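Local coordinates for oxysterol-binding protein homolog 1 (Saccharomyces cerevisiae, PDB 5H28), which carries lipids between membranes without vesicles and helps keep sterols in balance, its ankyrin-repeat domain targeting it to the nucleus-vacuole junction through NVJ1, at residues His63-Thr68 and Leu77-Arg82; Asp23-Gln28 and Thr71-His76. One frame throughout, in Å; residues are numbered along the deposited sequence.

Contact 1: His63-Thr68 and Leu77-Arg82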
ATOM      1  N   HIS A  63     -12.690  -8.221  14.051  1.00  9.43           N
ATOM      2  CA  HIS A  63     -14.138  -8.180  13.859  1.00  9.56           C
ATOM      3  C   HIS A  63     -14.623  -7.199  12.801  1.00 10.52           C
ATOM      4  O   HIS A  63     -15.485  -7.534  11.988  1.00 13.12           O
ATOM      5  CB  HIS A  63     -14.860  -7.799  15.157  1.00 10.78           C
ATOM      6  CG  HIS A  63     -15.124  -8.949  16.078  1.00 12.00           C
ATOM      7  ND1 HIS A  63     -14.143  -9.519  16.860  1.00 12.47           N
ATOM      8  CD2 HIS A  63     -16.262  -9.632  16.343  1.00 13.71           C
ATOM      9  CE1 HIS A  63     -14.666 -10.503  17.569  1.00 13.71           C
ATOM     10  NE2 HIS A  63     -15.951 -10.592  17.275  1.00 13.26           N
ATOM     11  N   TRP A  64     -14.058  -5.997  12.800  1.00  9.81           N
ATOM     12  CA  TRP A  64     -14.555  -4.951  11.915  1.00  9.04           C
ATOM     13  C   TRP A  64     -13.706  -4.327  10.813  1.00  9.45           C
ATOM     14  O   TRP A  64     -14.091  -3.298  10.257  1.00  9.52           O
ATOM     15  CB  TRP A  64     -15.125  -3.847  12.809  1.00  9.20           C
ATOM     16  CG  TRP A  64     -16.122  -4.402  13.784  1.00  8.63           C
ATOM     17  CD1 TRP A  64     -17.158  -5.243  13.493  1.00  8.84           C
ATOM     18  CD2 TRP A  64     -16.183  -4.168  15.199  1.00  7.14           C
ATOM     19  NE1 TRP A  64     -17.860  -5.546  14.631  1.00  9.84           N
ATOM     20  CE2 TRP A  64     -17.287  -4.902  15.694  1.00  8.92           C
ATOM     21  CE3 TRP A  64     -15.417  -3.410  16.096  1.00  8.59           C
ATOM     22  CZ2 TRP A  64     -17.645  -4.900  17.048  1.00  8.83           C
ATOM     23  CZ3 TRP A  64     -15.776  -3.409  17.446  1.00  7.22           C
ATOM     24  CH2 TRP A  64     -16.881  -4.150  17.905  1.00  8.22           C
ATOM     25  N   VAL A  65     -12.580  -4.942  10.470  1.00 10.54           N
ATOM     26  CA  VAL A  65     -11.722  -4.393   9.426  1.00 10.34           C
ATOM     27  C   VAL A  65     -11.849  -5.078   8.055  1.00 12.16           C
ATOM     28  O   VAL A  65     -11.965  -4.399   7.033  1.00 14.01           O
ATOM     29  CB  VAL A  65     -10.237  -4.397   9.886  1.00 10.00           C
ATOM     30  CG1 VAL A  65      -9.315  -4.038   8.730  1.00  9.20           C
ATOM     31  CG2 VAL A  65     -10.053  -3.394  11.018  1.00  9.49           C
ATOM     32  N   SER A  66     -11.842  -6.407   8.028  1.00 14.39           N
ATOM     33  CA  SER A  66     -11.931  -7.142   6.767  1.00 14.45           C
ATOM     34  C   SER A  66     -13.237  -6.909   6.006  1.00 13.84           C
ATOM     35  O   SER A  66     -14.329  -7.179   6.513  1.00 13.02           O
ATOM     36  CB  SER A  66     -11.737  -8.641   7.014  1.00 17.02           C
ATOM     37  OG  SER A  66     -12.719  -9.148   7.897  1.00 22.42           O
ATOM     38  N   THR A  67     -13.109  -6.424   4.775  1.00 15.03           N
ATOM     39  CA  THR A  67     -14.262  -6.131   3.931  1.00 15.53           C
ATOM     40  C   THR A  67     -15.030  -7.363   3.464  1.00 15.52           C
ATOM     41  O   THR A  67     -16.163  -7.247   2.993  1.00 15.10           O
ATOM     42  CB  THR A  67     -13.839  -5.326   2.687  1.00 17.44           C
ATOM     43  OG1 THR A  67     -12.898  -6.086   1.919  1.00 19.81           O
ATOM     44  CG2 THR A  67     -13.203  -4.005   3.101  1.00 20.11           C
ATOM     45  N   THR A  68     -14.427  -8.541   3.597  1.00 14.69           N
ATOM     46  CA  THR A  68     -15.091  -9.772   3.173  1.00 14.40           C
ATOM     47  C   THR A  68     -16.117 -10.253   4.194  1.00 14.63           C
ATOM     48  O   THR A  68     -16.932 -11.128   3.900  1.00 14.44           O
ATOM     49  CB  THR A  68     -14.081 -10.918   2.955  1.00 14.05           C
ATOM     50  OG1 THR A  68     -13.379 -11.174   4.179  1.00 15.75           O
ATOM     51  CG2 THR A  68     -13.086 -10.557   1.863  1.00 14.04           C
ATOM     52  N   LEU A  77     -14.033  -0.592   9.400  1.00  8.55           N
ATOM     53  CA  LEU A  77     -13.038   0.309   9.950  1.00  8.32           C
ATOM     54  C   LEU A  77     -11.774   0.279   9.114  1.00  7.88           C
ATOM     55  O   LEU A  77     -11.321  -0.782   8.674  1.00  9.25           O
ATOM     56  CB  LEU A  77     -12.727  -0.074  11.398  1.00  8.64           C
ATOM     57  CG  LEU A  77     -13.951  -0.097  12.319  1.00  9.07           C
ATOM     58  CD1 LEU A  77     -13.509  -0.425  13.734  1.00 11.30           C
ATOM     59  CD2 LEU A  77     -14.669   1.254  12.279  1.00 11.03           C
ATOM     60  N   ASP A  78     -11.222   1.464   8.886  1.00  8.03           N
ATOM     61  CA  ASP A  78     -10.011   1.628   8.103  1.00  7.43           C
ATOM     62  C   ASP A  78      -8.818   1.548   9.046  1.00  7.46           C
ATOM     63  O   ASP A  78      -8.677   2.364   9.957  1.00  7.00           O
ATOM     64  CB  ASP A  78     -10.038   2.991   7.408  1.00  8.05           C
ATOM     65  CG  ASP A  78      -8.908   3.167   6.415  1.00  9.58           C
ATOM     66  OD1 ASP A  78      -7.966   2.347   6.418  1.00  8.83           O
ATOM     67  OD2 ASP A  78      -8.965   4.139   5.634  1.00 11.21           O
ATOM     68  N   LEU A  79      -7.964   0.557   8.835  1.00  7.45           N
ATOM     69  CA  LEU A  79      -6.787   0.387   9.670  1.00  8.04           C
ATOM     70  C   LEU A  79      -5.880   1.610   9.528  1.00  7.21           C
ATOM     71  O   LEU A  79      -5.093   1.923  10.421  1.00  8.24           O
ATOM     72  CB  LEU A  79      -6.037  -0.874   9.238  1.00 10.79           C
ATOM     73  CG  LEU A  79      -5.290  -1.670  10.304  1.00 14.89           C
ATOM     74  CD1 LEU A  79      -6.243  -2.054  11.423  1.00 10.63           C
ATOM     75  CD2 LEU A  79      -4.688  -2.912   9.663  1.00 12.20           C
ATOM     76  N   ASN A  80      -6.020   2.309   8.405  1.00  6.86           N
ATOM     77  CA  ASN A  80      -5.207   3.478   8.107  1.00  6.50           C
ATOM     78  C   ASN A  80      -5.961   4.803   8.176  1.00  6.09           C
ATOM     79  O   ASN A  80      -5.566   5.782   7.542  1.00  7.80           O
ATOM     80  CB  ASN A  80      -4.581   3.293   6.728  1.00  7.17           C
ATOM     81  CG  ASN A  80      -3.940   1.932   6.578  1.00  6.22           C
ATOM     82  OD1 ASN A  80      -3.018   1.590   7.317  1.00  8.16           O
ATOM     83  ND2 ASN A  80      -4.432   1.140   5.630  1.00  9.01           N
ATOM     84  N   GLU A  81      -7.044   4.821   8.951  1.00  6.18           N
ATOM     85  CA  GLU A  81      -7.858   6.022   9.144  1.00  5.52           C
ATOM     86  C   GLU A  81      -6.984   7.177   9.631  1.00  6.40           C
ATOM     87  O   GLU A  81      -6.187   7.006  10.548  1.00  5.84           O
ATOM     88  CB  GLU A  81      -8.935   5.739  10.196  1.00  7.06           C
ATOM     89  CG  GLU A  81      -9.839   6.919  10.555  1.00  7.88           C
ATOM     90  CD  GLU A  81     -10.976   7.110   9.573  1.00 12.78           C
ATOM     91  OE1 GLU A  81     -11.424   6.103   8.987  1.00 13.00           O
ATOM     92  OE2 GLU A  81     -11.435   8.262   9.402  1.00 14.66           O
ATOM     93  N   ARG A  82      -7.134   8.353   9.031  1.00  5.80           N
ATOM     94  CA  ARG A  82      -6.354   9.513   9.459  1.00  6.93           C
ATOM     95  C   ARG A  82      -7.233  10.453  10.279  1.00  7.46           C
ATOM     96  O   ARG A  82      -8.357  10.769   9.869  1.00  8.59           O
ATOM     97  CB  ARG A  82      -5.792  10.266   8.243  1.00  9.32           C
ATOM     98  CG  ARG A  82      -4.786   9.463   7.422  1.00 10.57           C
ATOM     99  CD  ARG A  82      -4.292  10.216   6.184  1.00 12.99           C
ATOM    100  NE  ARG A  82      -3.256  11.212   6.466  1.00 14.57           N
ATOM    101  CZ  ARG A  82      -3.431  12.526   6.359  1.00 15.72           C
ATOM    102  NH1 ARG A  82      -4.606  13.012   5.984  1.00 17.81           N
ATOM    103  NH2 ARG A  82      -2.421  13.356   6.594  1.00 13.21           N
TER
HETATM  104  O   HOH W   1     -10.871  -1.967   6.077  1.00 15.14           O
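Val65 lays its two methyl branches against the backbone carbonyl of Leu77. CG2 of Val65 is 3.7 Å from Leu77 O and CG1 also lies close to that oxygen. With CG2 beside the backbone N and CG1 anti to it (chi1 171°), both branches can border the carbonyl. Val65 CG2 also meets the side chain of Leu79, 4.1 Å from Leu79 CD1, and the two side chains cross at about a right angle. Trp64 takes part through the root of its side chain. Its CB is 3.9 Å from Leu77 CD1, which approaches the indole obliquely. The ring itself runs on away from 77-82, toward Phe18, Leu25 and Leu73. Leu77 and Leu79 reach back onto helices 44-51 and 54-64, Leu77 onto Met44 and Ile60, Leu79 onto Leu45 and Val61.

Polar links join the two backbones beside this apolar patch. Leu77 N donates to Trp64 O at 2.8 Å. The bond is bent at the hydrogen, 141°, and the donor stands 19° out of the carbonyl plane. One water bridges two carbonyls, donating to Val65 O at 2.8 Å and to Leu77 O at 2.9 Å. Both of its hydrogens are thus used.

Asp78 to Glu81 form a type I turn, with Leu79 and Asn80 at its corners. Asp78 OD1 accepts from Asn80 N at 2.8 Å, from above the carboxylate plane, and so forms an Asx turn. The Asn80 amide in turn bonds to the backbone of Thr110 and Asn112, in the loop after helix 99-106. Ankyrin repeats are helix pairs joined by projecting loops. Here 63-68 lies in the predicted first repeat, and 77-82 in the strandless loop leading to the second.

Contact 2: Asp23-Gln28 and Thr71-His76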
ATOM      1  N   ASP A  23     -21.598  -5.039  22.965  1.00 13.93           N
ATOM      2  CA  ASP A  23     -22.981  -4.804  23.350  1.00 15.79           C
ATOM      3  C   ASP A  23     -23.292  -3.310  23.388  1.00 14.23           C
ATOM      4  O   ASP A  23     -24.371  -2.882  22.981  1.00 14.19           O
ATOM      5  CB  ASP A  23     -23.268  -5.434  24.715  1.00 19.99           C
ATOM      6  CG  ASP A  23     -23.450  -6.938  24.634  1.00 24.87           C
ATOM      7  OD1 ASP A  23     -24.360  -7.386  23.902  1.00 28.20           O
ATOM      8  OD2 ASP A  23     -22.690  -7.673  25.301  1.00 28.73           O
ATOM      9  N   LEU A  24     -22.340  -2.519  23.870  1.00 12.85           N
ATOM     10  CA  LEU A  24     -22.508  -1.073  23.959  1.00 12.53           C
ATOM     11  C   LEU A  24     -22.740  -0.476  22.571  1.00 13.00           C
ATOM     12  O   LEU A  24     -23.649   0.333  22.371  1.00 11.29           O
ATOM     13  CB  LEU A  24     -21.265  -0.454  24.609  1.00 14.76           C
ATOM     14  CG  LEU A  24     -21.168   1.064  24.796  1.00 16.60           C
ATOM     15  CD1 LEU A  24     -20.906   1.729  23.462  1.00 20.26           C
ATOM     16  CD2 LEU A  24     -22.437   1.594  25.438  1.00 18.89           C
ATOM     17  N   LEU A  25     -21.917  -0.878  21.611  1.00 12.51           N
ATOM     18  CA  LEU A  25     -22.044  -0.383  20.244  1.00 13.70           C
ATOM     19  C   LEU A  25     -23.363  -0.838  19.628  1.00 14.42           C
ATOM     20  O   LEU A  25     -24.069  -0.059  18.986  1.00 12.22           O
ATOM     21  CB  LEU A  25     -20.874  -0.890  19.395  1.00 13.95           C
ATOM     22  CG  LEU A  25     -19.568  -0.088  19.386  1.00 17.33           C
ATOM     23  CD1 LEU A  25     -19.239   0.470  20.760  1.00 20.33           C
ATOM     24  CD2 LEU A  25     -18.455  -0.980  18.867  1.00 14.63           C
ATOM     25  N   LYS A  26     -23.692  -2.106  19.836  1.00 14.09           N
ATOM     26  CA  LYS A  26     -24.909  -2.690  19.296  1.00 16.86           C
ATOM     27  C   LYS A  26     -26.185  -2.004  19.784  1.00 17.13           C
ATOM     28  O   LYS A  26     -27.148  -1.883  19.031  1.00 19.27           O
ATOM     29  CB  LYS A  26     -24.940  -4.185  19.642  1.00 19.02           C
ATOM     30  CG  LYS A  26     -26.015  -4.994  18.937  1.00 23.66           C
ATOM     31  CD  LYS A  26     -25.805  -6.488  19.181  1.00 25.70           C
ATOM     32  CE  LYS A  26     -26.851  -7.334  18.469  1.00 27.92           C
ATOM     33  NZ  LYS A  26     -26.619  -8.794  18.676  1.00 30.69           N
ATOM     34  N   LYS A  27     -26.191  -1.542  21.031  1.00 17.32           N
ATOM     35  CA  LYS A  27     -27.382  -0.902  21.589  1.00 18.78           C
ATOM     36  C   LYS A  27     -27.367   0.622  21.697  1.00 18.18           C
ATOM     37  O   LYS A  27     -28.418   1.260  21.606  1.00 19.71           O
ATOM     38  CB  LYS A  27     -27.686  -1.486  22.976  1.00 21.21           C
ATOM     39  CG  LYS A  27     -27.947  -2.979  22.973  1.00 23.82           C
ATOM     40  CD  LYS A  27     -26.856  -3.734  23.706  1.00 27.03           C
ATOM     41  CE  LYS A  27     -26.936  -5.217  23.412  1.00 28.08           C
ATOM     42  NZ  LYS A  27     -26.798  -5.466  21.955  1.00 30.84           N
ATOM     43  N   GLN A  28     -26.193   1.215  21.885  1.00 17.49           N
ATOM     44  CA  GLN A  28     -26.125   2.663  22.037  1.00 17.76           C
ATOM     45  C   GLN A  28     -25.571   3.451  20.858  1.00 17.91           C
ATOM     46  O   GLN A  28     -25.864   4.639  20.715  1.00 18.72           O
ATOM     47  CB  GLN A  28     -25.359   3.000  23.317  1.00 18.72           C
ATOM     48  CG  GLN A  28     -26.133   2.617  24.573  1.00 21.21           C
ATOM     49  CD  GLN A  28     -25.354   2.865  25.845  1.00 21.61           C
ATOM     50  OE1 GLN A  28     -24.696   3.892  25.991  1.00 21.66           O
ATOM     51  NE2 GLN A  28     -25.435   1.925  26.781  1.00 22.10           N
ATOM     52  N   THR A  71     -20.848  -7.615   9.345  1.00 13.39           N
ATOM     53  CA  THR A  71     -20.988  -7.537  10.799  1.00 16.68           C
ATOM     54  C   THR A  71     -22.147  -6.630  11.187  1.00 17.81           C
ATOM     55  O   THR A  71     -22.724  -5.958  10.338  1.00 18.68           O
ATOM     56  CB  THR A  71     -19.715  -6.971  11.453  1.00 17.94           C
ATOM     57  OG1 THR A  71     -19.605  -5.577  11.143  1.00 18.78           O
ATOM     58  CG2 THR A  71     -18.481  -7.696  10.939  1.00 18.86           C
ATOM     59  N   PHE A  72     -22.474  -6.597  12.477  1.00 20.30           N
ATOM     60  CA  PHE A  72     -23.571  -5.766  12.969  1.00 22.15           C
ATOM     61  C   PHE A  72     -23.205  -4.286  12.908  1.00 22.43           C
ATOM     62  O   PHE A  72     -24.071  -3.425  12.729  1.00 23.70           O
ATOM     63  CB  PHE A  72     -23.924  -6.145  14.417  1.00 24.51           C
ATOM     64  CG  PHE A  72     -23.141  -5.383  15.461  1.00 25.99           C
ATOM     65  CD1 PHE A  72     -23.463  -4.058  15.767  1.00 26.64           C
ATOM     66  CD2 PHE A  72     -22.075  -5.977  16.124  1.00 27.46           C
ATOM     67  CE1 PHE A  72     -22.736  -3.341  16.708  1.00 26.56           C
ATOM     68  CE2 PHE A  72     -21.340  -5.264  17.071  1.00 28.39           C
ATOM     69  CZ  PHE A  72     -21.670  -3.948  17.362  1.00 27.63           C
ATOM     70  N   LEU A  73     -21.916  -4.002  13.073  1.00 21.37           N
ATOM     71  CA  LEU A  73     -21.415  -2.630  13.060  1.00 19.45           C
ATOM     72  C   LEU A  73     -21.753  -1.943  11.744  1.00 19.36           C
ATOM     73  O   LEU A  73     -21.985  -0.735  11.705  1.00 18.08           O
ATOM     74  CB  LEU A  73     -19.897  -2.617  13.271  1.00 18.58           C
ATOM     75  CG  LEU A  73     -19.298  -1.248  13.614  1.00 17.65           C
ATOM     76  CD1 LEU A  73     -19.742  -0.852  15.015  1.00 19.49           C
ATOM     77  CD2 LEU A  73     -17.780  -1.293  13.532  1.00 17.90           C
ATOM     78  N   ASN A  74     -21.779  -2.727  10.670  1.00 18.82           N
ATOM     79  CA  ASN A  74     -22.089  -2.223   9.338  1.00 18.58           C
ATOM     80  C   ASN A  74     -21.196  -1.076   8.888  1.00 17.26           C
ATOM     81  O   ASN A  74     -21.641  -0.135   8.226  1.00 17.21           O
ATOM     82  CB  ASN A  74     -23.558  -1.813   9.255  1.00 19.65           C
ATOM     83  CG  ASN A  74     -24.484  -3.007   9.284  1.00 21.50           C
ATOM     84  OD1 ASN A  74     -24.231  -4.011   8.617  1.00 22.69           O
ATOM     85  ND2 ASN A  74     -25.561  -2.908  10.050  1.00 23.33           N
ATOM     86  N   ILE A  75     -19.928  -1.173   9.259  1.00 16.79           N
ATOM     87  CA  ILE A  75     -18.922  -0.192   8.890  1.00 16.69           C
ATOM     88  C   ILE A  75     -17.608  -0.944   8.869  1.00 14.60           C
ATOM     89  O   ILE A  75     -17.293  -1.666   9.812  1.00 15.76           O
ATOM     90  CB  ILE A  75     -18.762   0.932   9.937  1.00 18.03           C
ATOM     91  CG1 ILE A  75     -20.079   1.673  10.145  1.00 20.35           C
ATOM     92  CG2 ILE A  75     -17.682   1.904   9.477  1.00 19.46           C
ATOM     93  CD1 ILE A  75     -19.995   2.753  11.209  1.00 22.27           C
ATOM     94  N   HIS A  76     -16.847  -0.803   7.794  1.00 11.82           N
ATOM     95  CA  HIS A  76     -15.555  -1.458   7.760  1.00 10.07           C
ATOM     96  C   HIS A  76     -14.513  -0.438   8.171  1.00 11.45           C
ATOM     97  O   HIS A  76     -14.174   0.477   7.415  1.00 13.70           O
ATOM     98  CB  HIS A  76     -15.263  -2.031   6.375  1.00  9.95           C
ATOM     99  CG  HIS A  76     -16.009  -3.298   6.096  1.00 12.00           C
ATOM    100  ND1 HIS A  76     -17.132  -3.343   5.297  1.00 13.96           N
ATOM    101  CD2 HIS A  76     -15.834  -4.553   6.569  1.00 12.68           C
ATOM    102  CE1 HIS A  76     -17.614  -4.573   5.291  1.00 13.93           C
ATOM    103  NE2 HIS A  76     -16.845  -5.327   6.054  1.00 12.87           N
TER
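Phe72 is the first residue of 71-76 to touch helix 18-28. Its ring lies against the helix backbone at Lys26, with Phe72 CE1 3.4 Å from Lys26 CA. Lys26 CB sits over one face, offset toward the rim, in a CH-pi contact 4.1 Å from the ring centroid. Leu25 CB meets the ring edge in its plane, 3.8 Å from Phe72 CZ. The ring is thus held at a face and at an edge. Its CG lies between the backbone N and the carbonyl carbon (chi1 89°), which turns the ring toward the helix. With an alanine here, Lys26 CB would probably lose its aromatic face and a gap would open beside Leu25.

The segment belongs to the long loop between helices 54-64 and 89-95 of the ankyrin-repeat domain, and here that loop packs on a helix near the N-terminus.

Leu73 follows and is buried. Its CD1 is 4.1 Å from Leu25 CD2, and both leucines also touch Trp64. Leu73 rests on Leu41 of helix 35-42 as well. Further on, Ile75 touches Gln38 and Leu41 of the same helix, and His76 NE2 is hydrogen-bonded to Asn69 O.

Contacts 1 and 2 share one loop. Residues 71-76 run straight into 77-82, so the loop first meets helix 18-28 and then returns to Trp64 and Val65. The contact centres are about 14 Å apart and lie on the same side of the chain's centre. Contact 2 is farther out, its centre about 28 Å from that of the chain against 14 Å for contact 1. The two also touch directly: Trp64 CD1 is 3.4 Å from Thr71 OG1, and Thr67 CA is 3.4 Å from His76 NE2. Trp64 belongs to contact 1 and its indole also packs against contact 2.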